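Side-chain contacts in DUF724 domain-containing protein 6-like (Raphanus sativus, PDB 5ZWX), which binds histone H3 peptides carrying the H3K9me2 mark through its Agenet domain cassette and, like its Arabidopsis counterpart, probably couples that mark to heterochromatic DNA methylation: residues I22-E26 against S27-G31; E70-D73 against V74-R78. All coordinates share one frame; numbering follows the deposited sequence.

Contact 1: I22-E26 against S27-G31; sequences ISSNE and SGFRG
Glu-26, the last residue of an ST turn, meets Phe-29 in the loop that joins strand 19-22 to strand 32-40 of the Agenet domain. Their side chains run side by side in the same direction. OE1 of Glu-26 lies in the plane of the Phe-29 ring, 4.0 Å from CD2, so the carboxylate comes to the ring's edge, and the two planes stand 90° apart. With CG of Glu-26 anti to its carbonyl carbon (chi1 -48°) and the chain extended beyond, the carboxylate reaches that edge; its main polar partner lies outside the loop, a basic side chain of the bound histone peptide, salt-bridged by both oxygens. Phe-29 and Ser-24 also pack on a basic side chain of the peptide, consistent with this loop forming part of the peptide-binding surface. At the root of the ring, CB of Ser-24 touches CB of Phe-29 at 3.6 Å.

The second shell is largely backbone. Phe-29 N donates to Glu-26 O at 2.9 Å, and this closes the turn around the short 3-10 segment 27-28. Before it, Ser-24 OG accepts from Glu-26 N at 2.9 Å with an N-H...O angle of 158°, which defines the ST turn and helps set the backbone from which the Glu-26 side chain leaves. A water links the two halves of the loop, accepting from Ser-24 N at 3.0 Å and lying 2.7 Å from Phe-29 O, to which it can donate.

Contact 2: E70-D73 against V74-R78; sequences EVVD and VGQLR
Gln-76 folds back over Asp-73 and Val-72, and its amide reaches back to the strand end in this tight connection between strand 67-72 and strand 77-78. The link is a single 3-10 turn, residues 74-76. Starting at the base, CB of Gln-76 lies 3.3 Å from Asp-73 O, the same oxygen that takes a backbone hydrogen bond from Gln-76 N at 2.9 Å. CG is still beside that oxygen, 3.8 Å from Asp-73 O. The chain then runs straight out (chi2 -180°), carrying CD up to Val-72 CB. At the tip the two amide atoms part. OE1 accepts from Asp-73 N at 2.9 Å; the N-H...O angle of 161° is nearly straight, although the donor sits 36° out of the amide's carbonyl plane. OE1 also lies against Val-72 CB, at 3.4 Å. Asp-73 therefore both gives to the Gln-76 side chain and receives from the Gln-76 backbone, a reciprocal pair that ties the start of the turn to its end. NE2 passes 4.0 Å from Val-72 CG1 and donates to Ser-23 O, its strongest partner; it also gives to a water, which in turn donates to Glu-70 OE1, while Glu-70 OE2 salt-bridges a basic side chain of the bound peptide.

An apolar contact adds to this: Val-72 CG2 meets Leu-77 CD2 at 4.0 Å, the two side chains crossing at about a right angle. Both residues also pack on Val-53. Strand 67-72 runs antiparallel to strand 51-55, and strand 77-78 antiparallel to strand 19-22, so the turn bridges two different strand pairs of the Agenet sheet.

Overall arrangement
Contact 1 closes before contact 2 opens along the chain, yet their centres lie only 11 Å apart within the same Agenet domain. The antiparallel pairing of strand 19-22, which leads into contact 1, with strand 77-78, which ends contact 2, brings them together. They touch directly: Ser-24 CA packs against Gln-76 NE2 at 3.8 Å, and Ile-22 CG1 packs on Leu-77 CD2 at 3.8 Å. Both contacts border the bound peptide through an acidic residue. This is consistent with one peptide-binding surface assembled from two sequence-distant connections of the fold.

Contact 1: I22-E26 against S27-G31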
ATOM      1  N   ILE A  22       2.201  -1.416   3.918  1.00 28.65           N
ATOM      2  CA  ILE A  22       1.510  -1.705   5.168  1.00 26.01           C
ATOM      3  C   ILE A  22       0.023  -1.622   4.933  1.00 24.80           C
ATOM      4  O   ILE A  22      -0.487  -0.563   4.421  1.00 25.98           O
ATOM      5  CB  ILE A  22       1.890  -0.692   6.264  1.00 29.68           C
ATOM      6  CG1 ILE A  22       3.415  -0.613   6.395  1.00 28.79           C
ATOM      7  CG2 ILE A  22       1.116  -0.984   7.570  1.00 32.00           C
ATOM      8  CD1 ILE A  22       3.944   0.624   7.063  1.00 31.50           C
ATOM      9  N   SER A  23      -0.693  -2.690   5.272  1.00 25.01           N
ATOM     10  CA  SER A  23      -2.156  -2.628   5.194  1.00 31.55           C
ATOM     11  C   SER A  23      -2.722  -2.554   6.613  1.00 32.71           C
ATOM     12  O   SER A  23      -2.067  -2.928   7.558  1.00 34.39           O
ATOM     13  CB  SER A  23      -2.724  -3.828   4.434  1.00 33.44           C
ATOM     14  OG  SER A  23      -2.214  -5.034   4.968  1.00 36.37           O
ATOM     15  N   SER A  24      -3.918  -2.017   6.754  1.00 37.20           N
ATOM     16  CA  SER A  24      -4.532  -1.856   8.067  1.00 41.53           C
ATOM     17  C   SER A  24      -5.782  -2.694   8.166  1.00 44.72           C
ATOM     18  O   SER A  24      -6.395  -3.056   7.152  1.00 46.84           O
ATOM     19  CB  SER A  24      -4.855  -0.391   8.341  1.00 43.90           C
ATOM     20  OG  SER A  24      -5.713  -0.245   9.457  1.00 50.68           O
ATOM     21  N   ASN A  25      -6.160  -2.985   9.406  1.00 43.81           N
ATOM     22  CA  ASN A  25      -7.343  -3.764   9.706  1.00 50.90           C
ATOM     23  C   ASN A  25      -8.548  -2.836   9.907  1.00 52.01           C
ATOM     24  O   ASN A  25      -9.705  -3.260   9.857  1.00 58.68           O
ATOM     25  CB  ASN A  25      -7.094  -4.619  10.955  1.00 56.07           C
ATOM     26  CG  ASN A  25      -5.839  -5.488  10.839  1.00 60.28           C
ATOM     27  OD1 ASN A  25      -5.527  -6.001   9.769  1.00 63.80           O
ATOM     28  ND2 ASN A  25      -5.122  -5.657  11.946  1.00 58.02           N
ATOM     29  N   GLU A  26      -8.260  -1.560  10.132  1.00 46.62           N
ATOM     30  CA  GLU A  26      -9.306  -0.579  10.431  1.00 54.77           C
ATOM     31  C   GLU A  26     -10.169  -0.310   9.204  1.00 47.80           C
ATOM     32  O   GLU A  26      -9.658  -0.192   8.091  1.00 39.06           O
ATOM     33  CB  GLU A  26      -8.697   0.730  10.936  1.00 60.29           C
ATOM     34  CG  GLU A  26      -7.659   0.565  12.032  1.00 69.78           C
ATOM     35  CD  GLU A  26      -6.858   1.833  12.261  1.00 79.61           C
ATOM     36  OE1 GLU A  26      -7.430   2.928  12.103  1.00 87.50           O
ATOM     37  OE2 GLU A  26      -5.655   1.739  12.585  1.00 83.41           O
ATOM     38  N   SER A  27     -11.475  -0.162   9.417  1.00 44.06           N
ATOM     39  CA  SER A  27     -12.406  -0.027   8.298  1.00 47.01           C
ATOM     40  C   SER A  27     -12.076   1.180   7.413  1.00 45.10           C
ATOM     41  O   SER A  27     -12.216   1.121   6.176  1.00 43.38           O
ATOM     42  CB  SER A  27     -13.846   0.084   8.807  1.00 56.92           C
ATOM     43  OG  SER A  27     -14.010   1.242   9.599  1.00 61.09           O
ATOM     44  N   GLY A  28     -11.611   2.260   8.041  1.00 39.07           N
ATOM     45  CA  GLY A  28     -11.301   3.474   7.296  1.00 36.12           C
ATOM     46  C   GLY A  28     -10.082   3.295   6.388  1.00 32.98           C
ATOM     47  O   GLY A  28      -9.764   4.185   5.595  1.00 30.86           O
ATOM     48  N   PHE A  29      -9.395   2.156   6.492  1.00 28.15           N
ATOM     49  CA  PHE A  29      -8.224   1.939   5.635  1.00 26.01           C
ATOM     50  C   PHE A  29      -8.339   0.740   4.700  1.00 32.43           C
ATOM     51  O   PHE A  29      -7.346   0.298   4.076  1.00 29.52           O
ATOM     52  CB  PHE A  29      -6.983   1.799   6.502  1.00 30.66           C
ATOM     53  CG  PHE A  29      -6.452   3.117   6.965  1.00 29.54           C
ATOM     54  CD1 PHE A  29      -5.796   3.962   6.065  1.00 32.38           C
ATOM     55  CD2 PHE A  29      -6.620   3.529   8.270  1.00 34.46           C
ATOM     56  CE1 PHE A  29      -5.312   5.197   6.478  1.00 34.97           C
ATOM     57  CE2 PHE A  29      -6.130   4.753   8.693  1.00 38.93           C
ATOM     58  CZ  PHE A  29      -5.487   5.596   7.784  1.00 38.16           C
ATOM     59  N   ARG A  30      -9.564   0.251   4.565  1.00 30.39           N
ATOM     60  CA  ARG A  30      -9.880  -0.876   3.687  1.00 32.95           C
ATOM     61  C   ARG A  30      -9.380  -0.615   2.270  1.00 32.00           C
ATOM     62  O   ARG A  30      -9.710   0.411   1.662  1.00 30.04           O
ATOM     63  CB  ARG A  30     -11.396  -1.114   3.666  1.00 43.17           C
ATOM     64  CG  ARG A  30     -11.808  -2.481   3.179  1.00 59.76           C
ATOM     65  CD  ARG A  30     -11.489  -3.540   4.217  1.00 72.67           C
ATOM     66  NE  ARG A  30     -12.267  -3.343   5.438  1.00 87.34           N
ATOM     67  CZ  ARG A  30     -12.002  -3.928   6.602  1.00 91.47           C
ATOM     68  NH1 ARG A  30     -10.967  -4.752   6.716  1.00 93.20           N
ATOM     69  NH2 ARG A  30     -12.769  -3.683   7.657  1.00 94.49           N
ATOM     70  N   GLY A  31      -8.580  -1.533   1.740  1.00 29.86           N
ATOM     71  CA  GLY A  31      -8.086  -1.362   0.388  1.00 29.84           C
ATOM     72  C   GLY A  31      -6.836  -0.513   0.247  1.00 28.61           C
ATOM     73  O   GLY A  31      -6.396  -0.273  -0.890  1.00 33.44           O
TER
HETATM   74  O   HOH W   1      -5.543  -1.767   4.255  1.00 26.28           O

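Contact 2: E70-D73 against V74-R78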
ATOM      1  N   GLU A  70       3.835   1.946  14.408  1.00 42.20           N
ATOM      2  CA  GLU A  70       2.788   1.033  14.854  1.00 39.87           C
ATOM      3  C   GLU A  70       3.334  -0.370  15.003  1.00 42.21           C
ATOM      4  O   GLU A  70       4.197  -0.765  14.231  1.00 41.53           O
ATOM      5  CB  GLU A  70       1.629   0.998  13.870  1.00 40.17           C
ATOM      6  CG  GLU A  70       0.648   2.123  14.083  1.00 48.53           C
ATOM      7  CD  GLU A  70      -0.566   2.007  13.214  1.00 51.24           C
ATOM      8  OE1 GLU A  70      -0.547   1.177  12.285  1.00 48.24           O
ATOM      9  OE2 GLU A  70      -1.543   2.751  13.469  1.00 54.41           O
ATOM     10  N   VAL A  71       2.820  -1.106  15.988  1.00 37.36           N
ATOM     11  CA  VAL A  71       3.066  -2.557  16.099  1.00 38.40           C
ATOM     12  C   VAL A  71       1.970  -3.249  15.277  1.00 40.49           C
ATOM     13  O   VAL A  71       0.787  -2.997  15.483  1.00 39.18           O
ATOM     14  CB  VAL A  71       3.042  -3.008  17.566  1.00 43.26           C
ATOM     15  CG1 VAL A  71       3.199  -4.537  17.683  1.00 43.44           C
ATOM     16  CG2 VAL A  71       4.156  -2.300  18.350  1.00 44.62           C
ATOM     17  N   VAL A  72       2.351  -4.071  14.305  1.00 35.59           N
ATOM     18  CA  VAL A  72       1.393  -4.698  13.397  1.00 29.20           C
ATOM     19  C   VAL A  72       1.640  -6.200  13.289  1.00 35.08           C
ATOM     20  O   VAL A  72       2.712  -6.670  13.654  1.00 35.53           O
ATOM     21  CB  VAL A  72       1.480  -4.101  11.981  1.00 31.43           C
ATOM     22  CG1 VAL A  72       1.167  -2.583  12.005  1.00 31.42           C
ATOM     23  CG2 VAL A  72       2.856  -4.329  11.397  1.00 34.41           C
ATOM     24  N   ASP A  73       0.651  -6.926  12.764  1.00 31.27           N
ATOM     25  CA  ASP A  73       0.787  -8.349  12.457  1.00 33.09           C
ATOM     26  C   ASP A  73       1.668  -8.533  11.226  1.00 28.98           C
ATOM     27  O   ASP A  73       1.641  -7.715  10.301  1.00 29.90           O
ATOM     28  CB  ASP A  73      -0.582  -8.989  12.189  1.00 36.56           C
ATOM     29  CG  ASP A  73      -1.490  -9.002  13.420  1.00 45.24           C
ATOM     30  OD1 ASP A  73      -0.988  -9.119  14.555  1.00 45.74           O
ATOM     31  OD2 ASP A  73      -2.719  -8.921  13.235  1.00 47.05           O
ATOM     32  N   VAL A  74       2.448  -9.616  11.209  1.00 31.77           N
ATOM     33  CA  VAL A  74       3.183  -9.947  10.002  1.00 29.56           C
ATOM     34  C   VAL A  74       2.291  -9.928   8.739  1.00 31.17           C
ATOM     35  O   VAL A  74       2.682  -9.395   7.696  1.00 29.14           O
ATOM     36  CB  VAL A  74       3.852 -11.331  10.168  1.00 30.71           C
ATOM     37  CG1 VAL A  74       4.393 -11.822   8.832  1.00 32.60           C
ATOM     38  CG2 VAL A  74       4.971 -11.210  11.200  1.00 35.03           C
ATOM     39  N   GLY A  75       1.081 -10.472   8.843  1.00 29.71           N
ATOM     40  CA  GLY A  75       0.184 -10.561   7.701  1.00 27.17           C
ATOM     41  C   GLY A  75      -0.308  -9.204   7.172  1.00 30.27           C
ATOM     42  O   GLY A  75      -0.956  -9.158   6.128  1.00 31.33           O
ATOM     43  N   GLN A  76       0.032  -8.120   7.868  1.00 25.34           N
ATOM     44  CA  GLN A  76      -0.313  -6.764   7.385  1.00 25.80           C
ATOM     45  C   GLN A  76       0.749  -6.210   6.426  1.00 32.86           C
ATOM     46  O   GLN A  76       0.550  -5.168   5.813  1.00 30.06           O
ATOM     47  CB  GLN A  76      -0.483  -5.808   8.552  1.00 27.95           C
ATOM     48  CG  GLN A  76      -1.708  -6.073   9.360  1.00 31.21           C
ATOM     49  CD  GLN A  76      -1.845  -5.098  10.514  1.00 34.24           C
ATOM     50  OE1 GLN A  76      -1.631  -5.467  11.657  1.00 33.45           O
ATOM     51  NE2 GLN A  76      -2.171  -3.841  10.215  1.00 34.11           N
ATOM     52  N   LEU A  77       1.871  -6.918   6.284  1.00 30.05           N
ATOM     53  CA  LEU A  77       3.008  -6.368   5.545  1.00 33.53           C
ATOM     54  C   LEU A  77       3.266  -7.122   4.251  1.00 28.97           C
ATOM     55  O   LEU A  77       3.031  -8.329   4.189  1.00 30.28           O
ATOM     56  CB  LEU A  77       4.280  -6.418   6.405  1.00 32.85           C
ATOM     57  CG  LEU A  77       4.168  -5.681   7.743  1.00 31.91           C
ATOM     58  CD1 LEU A  77       5.465  -5.761   8.560  1.00 33.09           C
ATOM     59  CD2 LEU A  77       3.764  -4.217   7.486  1.00 29.44           C
ATOM     60  N   ARG A  78       3.743  -6.405   3.238  1.00 30.70           N
ATOM     61  CA  ARG A  78       4.262  -7.057   2.035  1.00 32.37           C
ATOM     62  C   ARG A  78       5.436  -6.253   1.513  1.00 28.98           C
ATOM     63  O   ARG A  78       5.672  -5.150   1.993  1.00 34.21           O
ATOM     64  CB  ARG A  78       3.176  -7.218   0.985  1.00 26.84           C
ATOM     65  CG  ARG A  78       2.728  -5.843   0.366  1.00 24.90           C
ATOM     66  CD  ARG A  78       1.530  -6.026  -0.556  1.00 28.09           C
ATOM     67  NE  ARG A  78       1.427  -4.862  -1.474  1.00 25.91           N
ATOM     68  CZ  ARG A  78       0.639  -4.831  -2.552  1.00 29.34           C
ATOM     69  NH1 ARG A  78      -0.138  -5.872  -2.840  1.00 31.62           N
ATOM     70  NH2 ARG A  78       0.633  -3.763  -3.341  1.00 27.92           N
TER
HETATM   71  O   HOH W   2      -2.462  -1.424  12.252  1.00 42.24           O